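Branched-chain alpha-ketoacid decarboxylase (Lactococcus lactis, PDB 2VBF) is a thiamine diphosphate- and magnesium-dependent lyase that probably decarboxylates branched-chain and aromatic alpha-keto acids to aldehydes. Local coordinates at residues A[293-306]-A[316-328]. Residues are numbered along the deposited sequence; the frame is centred on the assembly and turned at random.
Sequences VESADFILMLGVKL and HHLDENKMISLNI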
loop_
_atom_site.group_PDB
_atom_site.type_symbol
_atom_site.label_atom_id
_atom_site.label_comp_id
_atom_site.label_asym_id
_atom_site.label_seq_id
_atom_site.Cartn_x
_atom_site.Cartn_y
_atom_site.Cartn_z
ATOM N N VAL A 293 18.651 -36.447 2.098
ATOM C CA VAL A 293 19.254 -35.181 2.516
ATOM C C VAL A 293 19.877 -35.278 3.904
ATOM O O VAL A 293 20.996 -34.836 4.106
ATOM C CB VAL A 293 18.239 -34.020 2.507
ATOM C CG1 VAL A 293 18.894 -32.728 3.065
ATOM C CG2 VAL A 293 17.703 -33.801 1.098
ATOM N N GLU A 294 19.150 -35.877 4.841
ATOM C CA GLU A 294 19.558 -35.932 6.248
ATOM C C GLU A 294 20.586 -37.031 6.566
ATOM O O GLU A 294 21.134 -37.072 7.679
ATOM C CB GLU A 294 18.311 -36.060 7.135
ATOM C CG GLU A 294 17.362 -34.865 6.960
ATOM C CD GLU A 294 16.091 -34.940 7.785
ATOM O OE1 GLU A 294 15.863 -35.964 8.476
ATOM O OE2 GLU A 294 15.321 -33.958 7.741
ATOM N N SER A 295 20.841 -37.917 5.604
ATOM C CA SER A 295 21.926 -38.911 5.712
ATOM C C SER A 295 23.168 -38.580 4.853
ATOM O O SER A 295 24.182 -39.295 4.917
ATOM C CB SER A 295 21.400 -40.302 5.346
ATOM O OG SER A 295 21.089 -40.405 3.970
ATOM N N ALA A 296 23.107 -37.503 4.065
ATOM C CA ALA A 296 24.240 -37.085 3.237
ATOM C C ALA A 296 25.471 -36.889 4.117
ATOM O O ALA A 296 25.348 -36.385 5.235
ATOM C CB ALA A 296 23.912 -35.780 2.482
ATOM N N ASP A 297 26.641 -37.312 3.629
ATOM C CA ASP A 297 27.896 -37.133 4.382
ATOM C C ASP A 297 28.595 -35.789 4.130
ATOM O O ASP A 297 29.548 -35.448 4.817
ATOM C CB ASP A 297 28.861 -38.313 4.169
ATOM C CG ASP A 297 29.274 -38.511 2.733
ATOM O OD1 ASP A 297 28.721 -37.872 1.808
ATOM O OD2 ASP A 297 30.171 -39.357 2.527
ATOM N N PHE A 298 28.112 -35.032 3.151
ATOM C CA PHE A 298 28.579 -33.666 2.918
ATOM C C PHE A 298 27.422 -32.871 2.340
ATOM O O PHE A 298 26.730 -33.357 1.452
ATOM C CB PHE A 298 29.762 -33.625 1.949
ATOM C CG PHE A 298 30.134 -32.229 1.512
ATOM C CD1 PHE A 298 30.580 -31.306 2.444
ATOM C CD2 PHE A 298 30.006 -31.826 0.182
ATOM C CE1 PHE A 298 30.914 -30.033 2.069
ATOM C CE2 PHE A 298 30.342 -30.540 -0.202
ATOM C CZ PHE A 298 30.794 -29.637 0.739
ATOM N N ILE A 299 27.225 -31.654 2.843
ATOM C CA ILE A 299 26.168 -30.763 2.368
ATOM C C ILE A 299 26.807 -29.460 1.904
ATOM O O ILE A 299 27.538 -28.823 2.667
ATOM C CB ILE A 299 25.156 -30.424 3.472
ATOM C CG1 ILE A 299 24.548 -31.696 4.072
ATOM C CG2 ILE A 299 24.056 -29.491 2.918
ATOM C CD1 ILE A 299 23.946 -31.489 5.438
ATOM N N LEU A 300 26.527 -29.082 0.658
ATOM C CA LEU A 300 26.895 -27.771 0.111
ATOM C C LEU A 300 25.619 -26.937 -0.061
ATOM O O LEU A 300 24.765 -27.269 -0.910
ATOM C CB LEU A 300 27.597 -27.936 -1.236
ATOM C CG LEU A 300 28.027 -26.680 -2.006
ATOM C CD1 LEU A 300 29.071 -25.890 -1.202
ATOM C CD2 LEU A 300 28.570 -27.036 -3.388
ATOM N N MET A 301 25.462 -25.890 0.756
ATOM C CA MET A 301 24.334 -24.959 0.597
ATOM C C MET A 301 24.787 -23.712 -0.152
ATOM O O MET A 301 25.786 -23.072 0.220
ATOM C CB MET A 301 23.725 -24.543 1.939
ATOM C CG MET A 301 23.233 -25.700 2.787
ATOM S SD MET A 301 21.766 -25.290 3.774
ATOM C CE MET A 301 22.267 -23.828 4.685
ATOM N N LEU A 302 24.051 -23.371 -1.206
ATOM C CA LEU A 302 24.350 -22.212 -2.039
ATOM C C LEU A 302 23.179 -21.246 -1.988
ATOM O O LEU A 302 22.142 -21.492 -2.595
ATOM C CB LEU A 302 24.584 -22.640 -3.482
ATOM C CG LEU A 302 25.684 -23.676 -3.690
ATOM C CD1 LEU A 302 25.775 -24.066 -5.154
ATOM C CD2 LEU A 302 26.999 -23.137 -3.204
ATOM N N GLY A 303 23.354 -20.156 -1.253
ATOM C CA GLY A 303 22.363 -19.086 -1.205
ATOM C C GLY A 303 21.050 -19.411 -0.523
ATOM O O GLY A 303 20.000 -18.901 -0.921
ATOM N N VAL A 304 21.117 -20.243 0.509
ATOM C CA VAL A 304 19.942 -20.742 1.225
ATOM C C VAL A 304 19.688 -19.978 2.531
ATOM O O VAL A 304 20.627 -19.643 3.245
ATOM C CB VAL A 304 20.134 -22.232 1.554
ATOM C CG1 VAL A 304 19.020 -22.742 2.460
ATOM C CG2 VAL A 304 20.214 -23.042 0.267
ATOM N N LYS A 305 18.422 -19.719 2.848
ATOM C CA LYS A 305 18.065 -19.270 4.182
ATOM C C LYS A 305 16.931 -20.134 4.690
ATOM O O LYS A 305 15.933 -20.316 4.000
ATOM C CB LYS A 305 17.695 -17.785 4.247
ATOM C CG LYS A 305 18.882 -16.856 4.003
ATOM C CD LYS A 305 18.548 -15.402 4.300
ATOM C CE LYS A 305 19.761 -14.498 4.142
ATOM N NZ LYS A 305 19.462 -13.060 4.415
ATOM N N LEU A 306 17.106 -20.640 5.909
ATOM C CA LEU A 306 16.163 -21.541 6.538
ATOM C C LEU A 306 15.110 -20.757 7.324
ATOM O O LEU A 306 15.406 -20.185 8.363
ATOM C CB LEU A 306 16.916 -22.499 7.462
ATOM C CG LEU A 306 17.983 -23.329 6.724
ATOM C CD1 LEU A 306 19.097 -23.840 7.681
ATOM C CD2 LEU A 306 17.300 -24.462 5.955
ATOM N N HIS A 316 13.874 -29.190 10.077
ATOM C CA HIS A 316 15.014 -29.649 9.282
ATOM C C HIS A 316 16.104 -30.266 10.160
ATOM O O HIS A 316 16.186 -29.989 11.363
ATOM C CB HIS A 316 15.602 -28.483 8.476
ATOM C CG HIS A 316 16.049 -27.326 9.322
ATOM N ND1 HIS A 316 15.163 -26.538 10.027
ATOM C CD2 HIS A 316 17.281 -26.823 9.573
ATOM C CE1 HIS A 316 15.832 -25.605 10.680
ATOM N NE2 HIS A 316 17.118 -25.756 10.424
ATOM N N HIS A 317 16.924 -31.117 9.554
ATOM C CA HIS A 317 18.081 -31.707 10.224
ATOM C C HIS A 317 19.264 -31.622 9.275
ATOM O O HIS A 317 19.502 -32.533 8.495
ATOM C CB HIS A 317 17.806 -33.163 10.592
ATOM C CG HIS A 317 16.663 -33.339 11.535
ATOM N ND1 HIS A 317 16.770 -33.104 12.889
ATOM C CD2 HIS A 317 15.384 -33.735 11.322
ATOM C CE1 HIS A 317 15.605 -33.341 13.468
ATOM N NE2 HIS A 317 14.748 -33.727 12.540
ATOM N N LEU A 318 19.981 -30.506 9.340
ATOM C CA LEU A 318 21.104 -30.252 8.455
ATOM C C LEU A 318 22.318 -29.994 9.335
ATOM O O LEU A 318 22.397 -28.968 10.000
ATOM C CB LEU A 318 20.820 -29.052 7.533
ATOM C CG LEU A 318 19.582 -29.154 6.634
ATOM C CD1 LEU A 318 19.281 -27.813 5.958
ATOM C CD2 LEU A 318 19.754 -30.268 5.590
ATOM N N ASP A 319 23.261 -30.929 9.314
ATOM C CA ASP A 319 24.406 -30.915 10.226
ATOM C C ASP A 319 25.514 -29.956 9.762
ATOM O O ASP A 319 26.227 -30.220 8.798
ATOM C CB ASP A 319 24.954 -32.344 10.352
ATOM C CG ASP A 319 25.949 -32.510 11.480
ATOM O OD1 ASP A 319 26.487 -31.511 12.009
ATOM O OD2 ASP A 319 26.185 -33.678 11.845
ATOM N N GLU A 320 25.632 -28.831 10.467
ATOM C CA GLU A 320 26.716 -27.861 10.282
ATOM C C GLU A 320 28.115 -28.486 10.224
ATOM O O GLU A 320 28.980 -28.018 9.483
ATOM C CB GLU A 320 26.654 -26.798 11.401
ATOM C CG GLU A 320 26.644 -27.357 12.857
ATOM C CD GLU A 320 25.371 -28.147 13.221
ATOM O OE1 GLU A 320 24.268 -27.796 12.735
ATOM O OE2 GLU A 320 25.479 -29.138 13.983
ATOM N N ASN A 321 28.337 -29.560 10.989
ATOM C CA ASN A 321 29.650 -30.213 11.031
ATOM C C ASN A 321 30.026 -30.911 9.723
ATOM O O ASN A 321 31.197 -31.217 9.508
ATOM C CB ASN A 321 29.717 -31.224 12.176
ATOM C CG ASN A 321 29.500 -30.587 13.531
ATOM O OD1 ASN A 321 30.056 -29.531 13.825
ATOM N ND2 ASN A 321 28.690 -31.227 14.365
ATOM N N LYS A 322 29.028 -31.144 8.867
ATOM C CA LYS A 322 29.210 -31.793 7.572
ATOM C C LYS A 322 28.906 -30.836 6.415
ATOM O O LYS A 322 28.637 -31.288 5.302
ATOM C CB LYS A 322 28.264 -33.000 7.460
ATOM C CG LYS A 322 28.415 -34.059 8.533
ATOM C CD LYS A 322 27.297 -35.101 8.419
ATOM C CE LYS A 322 27.051 -35.834 9.750
ATOM N NZ LYS A 322 27.635 -37.207 9.810
ATOM N N MET A 323 28.970 -29.527 6.663
ATOM C CA MET A 323 28.431 -28.549 5.712
ATOM C C MET A 323 29.409 -27.445 5.345
ATOM O O MET A 323 30.161 -26.969 6.197
ATOM C CB MET A 323 27.184 -27.909 6.320
ATOM C CG MET A 323 26.442 -26.927 5.407
ATOM S SD MET A 323 25.117 -26.074 6.277
ATOM C CE MET A 323 23.912 -27.399 6.451
ATOM N N ILE A 324 29.390 -27.059 4.071
ATOM C CA ILE A 324 29.896 -25.762 3.628
ATOM C C ILE A 324 28.681 -24.989 3.100
ATOM O O ILE A 324 28.025 -25.432 2.153
ATOM C CB ILE A 324 30.960 -25.906 2.533
ATOM C CG1 ILE A 324 32.240 -26.514 3.113
ATOM C CG2 ILE A 324 31.289 -24.546 1.895
ATOM C CD1 ILE A 324 33.215 -26.969 2.090
ATOM N N SER A 325 28.358 -23.866 3.738
ATOM C CA SER A 325 27.288 -22.994 3.263
ATOM C C SER A 325 27.898 -21.691 2.752
ATOM O O SER A 325 28.832 -21.154 3.358
ATOM C CB SER A 325 26.236 -22.732 4.351
ATOM O OG SER A 325 26.738 -21.954 5.418
ATOM N N LEU A 326 27.387 -21.229 1.618
ATOM C CA LEU A 326 27.774 -19.966 1.020
ATOM C C LEU A 326 26.525 -19.102 0.867
ATOM O O LEU A 326 25.518 -19.546 0.305
ATOM C CB LEU A 326 28.409 -20.198 -0.348
ATOM C CG LEU A 326 29.648 -21.101 -0.358
ATOM C CD1 LEU A 326 30.114 -21.326 -1.789
ATOM C CD2 LEU A 326 30.749 -20.504 0.504
ATOM N N ASN A 327 26.603 -17.886 1.399
ATOM C CA ASN A 327 25.545 -16.891 1.281
ATOM C C ASN A 327 26.179 -15.583 0.849
ATOM O O ASN A 327 27.392 -15.432 0.936
ATOM C CB ASN A 327 24.827 -16.701 2.624
ATOM C CG ASN A 327 23.854 -17.819 2.932
ATOM O OD1 ASN A 327 24.188 -18.790 3.622
ATOM N ND2 ASN A 327 22.637 -17.691 2.413
ATOM N N ILE A 328 25.351 -14.638 0.404
ATOM C CA ILE A 328 25.838 -13.310 0.033
ATOM C C ILE A 328 26.638 -12.684 1.184
ATOM O O ILE A 328 27.722 -12.139 0.964
ATOM C CB ILE A 328 24.676 -12.366 -0.375
ATOM C CG1 ILE A 328 23.981 -12.903 -1.622
ATOM C CG2 ILE A 328 25.204 -10.941 -0.624
ATOM C CD1 ILE A 328 22.626 -12.264 -1.918
HETATM O O HOH W 1 31.441 -33.348 5.445
HETATM O O HOH W 2 23.579 -21.185 1.905
#
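Strands 298-302 and 323-326 run parallel, their axes 4.7 Å apart and inclined by 5°, with I299 beside M323 and L302 beside L326. Five backbone bonds join them in the alternating pattern of a parallel pair, from I299 N to K322 O through to G303 N to L326 O, the latter 2.7 Å long. L326 O also takes a bond from a water that accepts from V304 N. Just past the strands, N327 ND2 donates to V304 O at 2.9 Å; the bond is straight at the hydrogen (169°), but the amide nitrogen stands well above the carbonyl plane. The same ND2 is hydrogen-bonded to E238, so N327 links the turn after strand 298-302 to helix 237-241.

On one face of the sheet the M301 and M323 side chains cross, their bent chains bringing the thioether ends together, M301 CE 4.0 Å from M323 SD. L318 spreads its methyls beside them, CD2 against V293 CG1 at 3.6 Å and CD1 against L306 CD2. The other face carries L300, L302, I324 and L326; L302 and L326 lie side by side, CD2 against CD1, and I324 CD1 meets the edge of the F298 ring at CE1, 3.8 Å away. Helix 212-227 packs against this side.

Beyond the strands, the extended E294 side chain crosses that of H317, its carboxylate turned 81° from the imidazole and E294 OE2 3.6 Å from H317 CD2, at the ring edge. OE2 is hydrogen-bonded to Y280 OH, which also pairs with H317 N. Replacing this glutamate by an alanine would probably leave Y280 without its carboxylate partner and the H317 side chain freer to turn. The contact thus joins the middle strand of the central domain's Rossmann-like sheet to the last of its parallel strands through backbone bonds and apolar faces, with polar links at its margins.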